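Local coordinates for protein inactive glucansucrase (Lactobacillus reuteri, PDB 5JBD) that is an inactive member of glycoside hydrolase family 70, built round a TIM-type barrel and carrying a bound calcium ion, at residues 345-350 with 392-397; 401-406 with 411-416. All coordinates share one frame; numbering follows the deposited sequence.

Overall arrangement
Helix 392-406 links the two contacts and gives each a different end. In interaction 1 its first turns meet helix 343-354 through Phe346 and Gln394; in interaction 2 its last turn receives the loop that leads on to helix 420-434. The contact centres lie about 19 Å apart, and along the chain they follow one another on this one helix. Their centres are about 15 Å and 19 Å from the centre of the chain. Interaction 1 joins the helices that follow two adjacent parallel strands of the barrel, 340-341 and 385-388, whereas interaction 2 is a local fold-back. Neither supplies a calcium ligand: that site is formed by Glu237, Asp243, Asn287 and Asn751.

Interaction 1. Residues 345-350 with 392-397; sequences EFYTLE and HDQRKN
Phe346 presents the far end of its ring to the bent side chain of Gln394, with the ring and amide planes 55° apart. Phe346 CZ lies 3.4 Å from Gln394 CG, an approach oblique to the ring, and Phe346 CE2 comes within 3.5 Å of Gln394 OE1. The ring reaches across because its CG stands anti to the backbone N (chi1 163°), while a bend at chi2 of -51° folds the glutamine so that methylene and amide both meet the ring. Helices 343-354 and 392-406 follow two adjacent parallel strands of the barrel, 340-341 and 385-388 respectively. With the closest CA atoms, those of Phe346 and Gln394, 9.8 Å apart, side chains alone bridge the helices. Phe346 also stacks on Phe388 of the second strand. Within the same helix, Phe346 CD2 sits 3.7 Å above the Tyr347 ring plane, over its centre, and Tyr347 CZ lies in the plane of the Phe346 ring. Tyr347 OH is 4.4 Å from Gln394 NE2, too far to bond; that nitrogen is held by Tyr323. Gln394 OE1 accepts a weak hydrogen bond from Asn397 ND2 at 3.3 Å, one turn along its own helix.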
loop_
_atom_site.group_PDB
_atom_site.type_symbol
_atom_site.label_atom_id
_atom_site.label_comp_id
_atom_site.label_asym_id
_atom_site.label_seq_id
_atom_site.Cartn_x
_atom_site.Cartn_y
_atom_site.Cartn_z
ATOM N N GLU A 345 7.035 -4.636 -18.369
ATOM C CA GLU A 345 7.907 -5.806 -18.387
ATOM C C GLU A 345 7.348 -6.939 -17.538
ATOM O O GLU A 345 7.429 -8.105 -17.933
ATOM C CB GLU A 345 9.336 -5.445 -17.932
ATOM C CG GLU A 345 10.317 -6.609 -17.796
ATOM C CD GLU A 345 10.753 -7.221 -19.135
ATOM O OE1 GLU A 345 10.523 -6.601 -20.188
ATOM O OE2 GLU A 345 11.316 -8.344 -19.138
ATOM N N PHE A 346 6.803 -6.595 -16.371
ATOM C CA PHE A 346 6.166 -7.598 -15.511
ATOM C C PHE A 346 4.996 -8.315 -16.198
ATOM O O PHE A 346 4.936 -9.548 -16.198
ATOM C CB PHE A 346 5.698 -6.967 -14.187
ATOM C CG PHE A 346 4.707 -7.813 -13.441
ATOM C CD1 PHE A 346 5.130 -8.916 -12.712
ATOM C CD2 PHE A 346 3.348 -7.523 -13.496
ATOM C CE1 PHE A 346 4.209 -9.710 -12.026
ATOM C CE2 PHE A 346 2.425 -8.316 -12.824
ATOM C CZ PHE A 346 2.855 -9.410 -12.101
ATOM N N TYR A 347 4.083 -7.543 -16.796
ATOM C CA TYR A 347 2.947 -8.136 -17.493
ATOM C C TYR A 347 3.402 -8.973 -18.692
ATOM O O TYR A 347 2.859 -10.043 -18.934
ATOM C CB TYR A 347 1.892 -7.095 -17.884
ATOM C CG TYR A 347 1.204 -6.525 -16.664
ATOM C CD1 TYR A 347 0.361 -7.321 -15.870
ATOM C CD2 TYR A 347 1.446 -5.208 -16.250
ATOM C CE1 TYR A 347 -0.236 -6.809 -14.716
ATOM C CE2 TYR A 347 0.852 -4.690 -15.107
ATOM C CZ TYR A 347 0.014 -5.492 -14.343
ATOM O OH TYR A 347 -0.561 -4.960 -13.216
ATOM N N THR A 348 4.433 -8.516 -19.395
ATOM C CA THR A 348 4.985 -9.274 -20.512
ATOM C C THR A 348 5.573 -10.614 -20.050
ATOM O O THR A 348 5.286 -11.668 -20.639
ATOM C CB THR A 348 6.029 -8.435 -21.274
ATOM O OG1 THR A 348 5.365 -7.319 -21.891
ATOM C CG2 THR A 348 6.725 -9.253 -22.350
ATOM N N LEU A 349 6.390 -10.569 -19.016
ATOM C CA LEU A 349 6.937 -11.795 -18.437
ATOM C C LEU A 349 5.818 -12.777 -18.069
ATOM O O LEU A 349 5.898 -13.955 -18.419
ATOM C CB LEU A 349 7.785 -11.488 -17.209
ATOM C CG LEU A 349 9.140 -10.824 -17.479
ATOM C CD1 LEU A 349 9.716 -10.239 -16.195
ATOM C CD2 LEU A 349 10.137 -11.796 -18.100
ATOM N N GLU A 350 4.772 -12.289 -17.402
ATOM C CA GLU A 350 3.649 -13.156 -17.003
ATOM C C GLU A 350 2.810 -13.653 -18.189
ATOM O O GLU A 350 2.424 -14.840 -18.225
ATOM C CB GLU A 350 2.762 -12.485 -15.942
ATOM C CG GLU A 350 3.507 -12.213 -14.626
ATOM C CD GLU A 350 2.691 -12.469 -13.358
ATOM O OE1 GLU A 350 1.466 -12.220 -13.358
ATOM O OE2 GLU A 350 3.303 -12.888 -12.342
ATOM N N HIS A 392 5.164 -7.623 -3.597
ATOM C CA HIS A 392 4.206 -8.005 -2.529
ATOM C C HIS A 392 2.735 -7.909 -2.971
ATOM O O HIS A 392 1.916 -8.752 -2.596
ATOM C CB HIS A 392 4.433 -7.166 -1.261
ATOM C CG HIS A 392 4.182 -5.708 -1.453
ATOM N ND1 HIS A 392 5.131 -4.847 -1.968
ATOM C CD2 HIS A 392 3.074 -4.961 -1.249
ATOM C CE1 HIS A 392 4.627 -3.634 -2.045
ATOM N NE2 HIS A 392 3.380 -3.673 -1.611
ATOM N N ASP A 393 2.421 -6.914 -3.793
ATOM C CA ASP A 393 1.054 -6.737 -4.309
ATOM C C ASP A 393 0.656 -7.812 -5.311
ATOM O O ASP A 393 -0.506 -8.232 -5.346
ATOM C CB ASP A 393 0.876 -5.374 -4.973
ATOM C CG ASP A 393 0.747 -4.251 -3.986
ATOM O OD1 ASP A 393 -0.004 -4.408 -3.000
ATOM O OD2 ASP A 393 1.374 -3.201 -4.215
ATOM N N GLN A 394 1.602 -8.267 -6.129
ATOM C CA GLN A 394 1.286 -9.293 -7.126
ATOM C C GLN A 394 1.038 -10.672 -6.487
ATOM O O GLN A 394 0.158 -11.417 -6.941
ATOM C CB GLN A 394 2.354 -9.359 -8.229
ATOM C CG GLN A 394 2.526 -8.044 -8.992
ATOM C CD GLN A 394 1.210 -7.477 -9.504
ATOM O OE1 GLN A 394 0.378 -8.203 -10.035
ATOM N NE2 GLN A 394 1.014 -6.182 -9.329
ATOM N N ARG A 395 1.809 -11.003 -5.461
ATOM C CA ARG A 395 1.536 -12.204 -4.673
ATOM C C ARG A 395 0.169 -12.105 -3.980
ATOM O O ARG A 395 -0.581 -13.079 -3.985
ATOM C CB ARG A 395 2.638 -12.478 -3.650
ATOM C CG ARG A 395 2.503 -13.834 -2.967
ATOM C CD ARG A 395 2.925 -14.968 -3.878
ATOM N NE ARG A 395 4.356 -15.254 -3.720
ATOM C CZ ARG A 395 5.210 -15.574 -4.693
ATOM N NH1 ARG A 395 4.843 -15.615 -5.982
ATOM N NH2 ARG A 395 6.475 -15.830 -4.370
ATOM N N LYS A 396 -0.148 -10.922 -3.438
ATOM C CA LYS A 396 -1.465 -10.642 -2.830
ATOM C C LYS A 396 -2.623 -10.836 -3.806
ATOM O O LYS A 396 -3.636 -11.445 -3.448
ATOM C CB LYS A 396 -1.505 -9.229 -2.234
ATOM C CG LYS A 396 -2.888 -8.739 -1.779
ATOM C CD LYS A 396 -2.997 -7.225 -1.770
ATOM C CE LYS A 396 -3.018 -6.665 -3.189
ATOM N NZ LYS A 396 -3.334 -5.227 -3.180
ATOM N N ASN A 397 -2.482 -10.316 -5.033
ATOM C CA ASN A 397 -3.503 -10.514 -6.091
ATOM C C ASN A 397 -3.815 -11.991 -6.321
ATOM O O ASN A 397 -4.980 -12.382 -6.395
ATOM C CB ASN A 397 -3.056 -9.897 -7.431
ATOM C CG ASN A 397 -3.084 -8.374 -7.424
ATOM O OD1 ASN A 397 -3.639 -7.734 -6.517
ATOM N ND2 ASN A 397 -2.475 -7.780 -8.449
#

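Interaction 2. Residues 401-406 with 411-416; sequences RLIIKD and PDIMGS
The backbones come nearest at Ile404 and Ile413, whose CA atoms are 7.1 Å apart, where a type I beta turn from Asp412 to Gly415, closed by the hydrogen bond from Gly415 N to Asp412 O, 2.9 Å, faces the last turn of helix 392-406. Ile413 and Met414 occupy the two central positions of that turn and together meet the consecutive helix residues Ile403 and Ile404. Ile413 is extended, its CG1 anti to the backbone N (chi1 -166°), which carries CD1 to 3.5 Å from Ile403 CG2, tighter than usual for two carbons. The same Ile413 CD1 lies 3.6 Å from Ile403 O, so it packs against the helix backbone as well. Met414 behaves differently: bends at chi2 (-70°) and chi3 bring CE to 3.7 Å from Ile403 CG2, and Ile403 CG2 thus touches both turn residues. Ile404 completes the foursome with its CD1 4.1 Å from Met414 CG, the two side chains crossing at about a right angle, and its CG1 4.2 Å from Ile413 CG2. Tyr422 and Ala426 of helix 420-434 also touch Ile403. All four side-chain contacts between the segments are apolar, so the attraction between them is van der Waals and hydrophobic, over 208 Å² of buried surface, while Met414 O of the turn is hydrogen-bonded to Arg702 NH2.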
loop_
_atom_site.group_PDB
_atom_site.type_symbol
_atom_site.label_atom_id
_atom_site.label_comp_id
_atom_site.label_asym_id
_atom_site.label_seq_id
_atom_site.Cartn_x
_atom_site.Cartn_y
_atom_site.Cartn_z
ATOM N N ARG A 401 -7.287 -13.898 -5.415
ATOM C CA ARG A 401 -7.972 -14.641 -6.494
ATOM C C ARG A 401 -8.383 -16.020 -5.968
ATOM O O ARG A 401 -9.532 -16.425 -6.099
ATOM C CB ARG A 401 -7.108 -14.789 -7.798
ATOM C CG ARG A 401 -7.590 -13.904 -8.950
ATOM C CD ARG A 401 -7.342 -14.485 -10.366
ATOM N NE ARG A 401 -7.322 -13.444 -11.402
ATOM C CZ ARG A 401 -8.361 -12.700 -11.818
ATOM N NH1 ARG A 401 -9.576 -12.821 -11.283
ATOM N NH2 ARG A 401 -8.179 -11.793 -12.780
ATOM N N LEU A 402 -7.435 -16.702 -5.336
ATOM C CA LEU A 402 -7.656 -18.032 -4.769
ATOM C C LEU A 402 -8.704 -18.008 -3.638
ATOM O O LEU A 402 -9.556 -18.892 -3.582
ATOM C CB LEU A 402 -6.318 -18.620 -4.307
ATOM C CG LEU A 402 -6.121 -20.102 -3.974
ATOM C CD1 LEU A 402 -6.848 -21.031 -4.936
ATOM C CD2 LEU A 402 -4.626 -20.410 -3.956
ATOM N N ILE A 403 -8.674 -16.986 -2.781
ATOM C CA ILE A 403 -9.693 -16.817 -1.726
ATOM C C ILE A 403 -11.088 -16.665 -2.343
ATOM O O ILE A 403 -12.042 -17.328 -1.917
ATOM C CB ILE A 403 -9.387 -15.610 -0.795
ATOM C CG1 ILE A 403 -8.174 -15.908 0.096
ATOM C CG2 ILE A 403 -10.583 -15.270 0.093
ATOM C CD1 ILE A 403 -7.655 -14.709 0.877
ATOM N N ILE A 404 -11.196 -15.790 -3.336
ATOM C CA ILE A 404 -12.472 -15.518 -4.002
ATOM C C ILE A 404 -13.005 -16.787 -4.666
ATOM O O ILE A 404 -14.193 -17.098 -4.538
ATOM C CB ILE A 404 -12.360 -14.360 -5.035
ATOM C CG1 ILE A 404 -12.097 -13.021 -4.315
ATOM C CG2 ILE A 404 -13.637 -14.238 -5.887
ATOM C CD1 ILE A 404 -11.461 -11.970 -5.205
ATOM N N LYS A 405 -12.129 -17.525 -5.338
ATOM C CA LYS A 405 -12.509 -18.791 -5.967
ATOM C C LYS A 405 -12.964 -19.837 -4.941
ATOM O O LYS A 405 -13.972 -20.522 -5.151
ATOM C CB LYS A 405 -11.362 -19.365 -6.804
ATOM C CG LYS A 405 -11.696 -20.716 -7.425
ATOM C CD LYS A 405 -10.797 -21.098 -8.589
ATOM C CE LYS A 405 -11.419 -22.234 -9.396
ATOM N NZ LYS A 405 -10.408 -23.254 -9.779
ATOM N N ASP A 406 -12.205 -19.971 -3.858
ATOM C CA ASP A 406 -12.519 -20.934 -2.789
ATOM C C ASP A 406 -13.808 -20.628 -2.032
ATOM O O ASP A 406 -14.366 -21.526 -1.418
ATOM C CB ASP A 406 -11.381 -20.989 -1.756
ATOM C CG ASP A 406 -10.118 -21.633 -2.286
ATOM O OD1 ASP A 406 -10.169 -22.376 -3.279
ATOM O OD2 ASP A 406 -9.057 -21.398 -1.669
ATOM N N PRO A 411 -20.038 -11.883 -1.482
ATOM C CA PRO A 411 -19.717 -10.648 -2.230
ATOM C C PRO A 411 -18.842 -9.654 -1.454
ATOM O O PRO A 411 -18.079 -8.879 -2.045
ATOM C CB PRO A 411 -21.107 -10.042 -2.516
ATOM C CG PRO A 411 -21.962 -10.537 -1.410
ATOM C CD PRO A 411 -21.481 -11.936 -1.152
ATOM N N ASP A 412 -18.980 -9.674 -0.132
ATOM C CA ASP A 412 -18.146 -8.851 0.771
ATOM C C ASP A 412 -16.929 -9.617 1.344
ATOM O O ASP A 412 -16.325 -9.214 2.343
ATOM C CB ASP A 412 -19.033 -8.167 1.854
ATOM C CG ASP A 412 -19.963 -9.152 2.562
ATOM O OD1 ASP A 412 -20.128 -10.293 2.066
ATOM O OD2 ASP A 412 -20.540 -8.783 3.605
ATOM N N ILE A 413 -16.558 -10.713 0.688
ATOM C CA ILE A 413 -15.365 -11.496 1.043
ATOM C C ILE A 413 -14.039 -10.720 1.093
ATOM O O ILE A 413 -13.147 -11.104 1.845
ATOM C CB ILE A 413 -15.224 -12.736 0.120
ATOM C CG1 ILE A 413 -14.195 -13.713 0.699
ATOM C CG2 ILE A 413 -14.883 -12.316 -1.313
ATOM C CD1 ILE A 413 -14.065 -15.004 -0.059
ATOM N N MET A 414 -13.896 -9.673 0.277
ATOM C CA MET A 414 -12.703 -8.810 0.312
ATOM C C MET A 414 -12.888 -7.581 1.207
ATOM O O MET A 414 -11.948 -6.808 1.375
ATOM C CB MET A 414 -12.285 -8.379 -1.106
ATOM C CG MET A 414 -11.682 -9.496 -1.939
ATOM S SD MET A 414 -10.043 -10.021 -1.389
ATOM C CE MET A 414 -10.362 -11.693 -0.802
ATOM N N GLY A 415 -14.089 -7.406 1.771
ATOM C CA GLY A 415 -14.364 -6.379 2.773
ATOM C C GLY A 415 -14.564 -7.016 4.145
ATOM O O GLY A 415 -13.742 -7.827 4.597
ATOM N N SER A 416 -15.675 -6.673 4.792
ATOM C CA SER A 416 -15.914 -7.044 6.197
ATOM C C SER A 416 -16.101 -8.551 6.460
ATOM O O SER A 416 -15.967 -8.985 7.601
ATOM C CB SER A 416 -17.106 -6.263 6.748
ATOM O OG SER A 416 -18.288 -6.604 6.076
#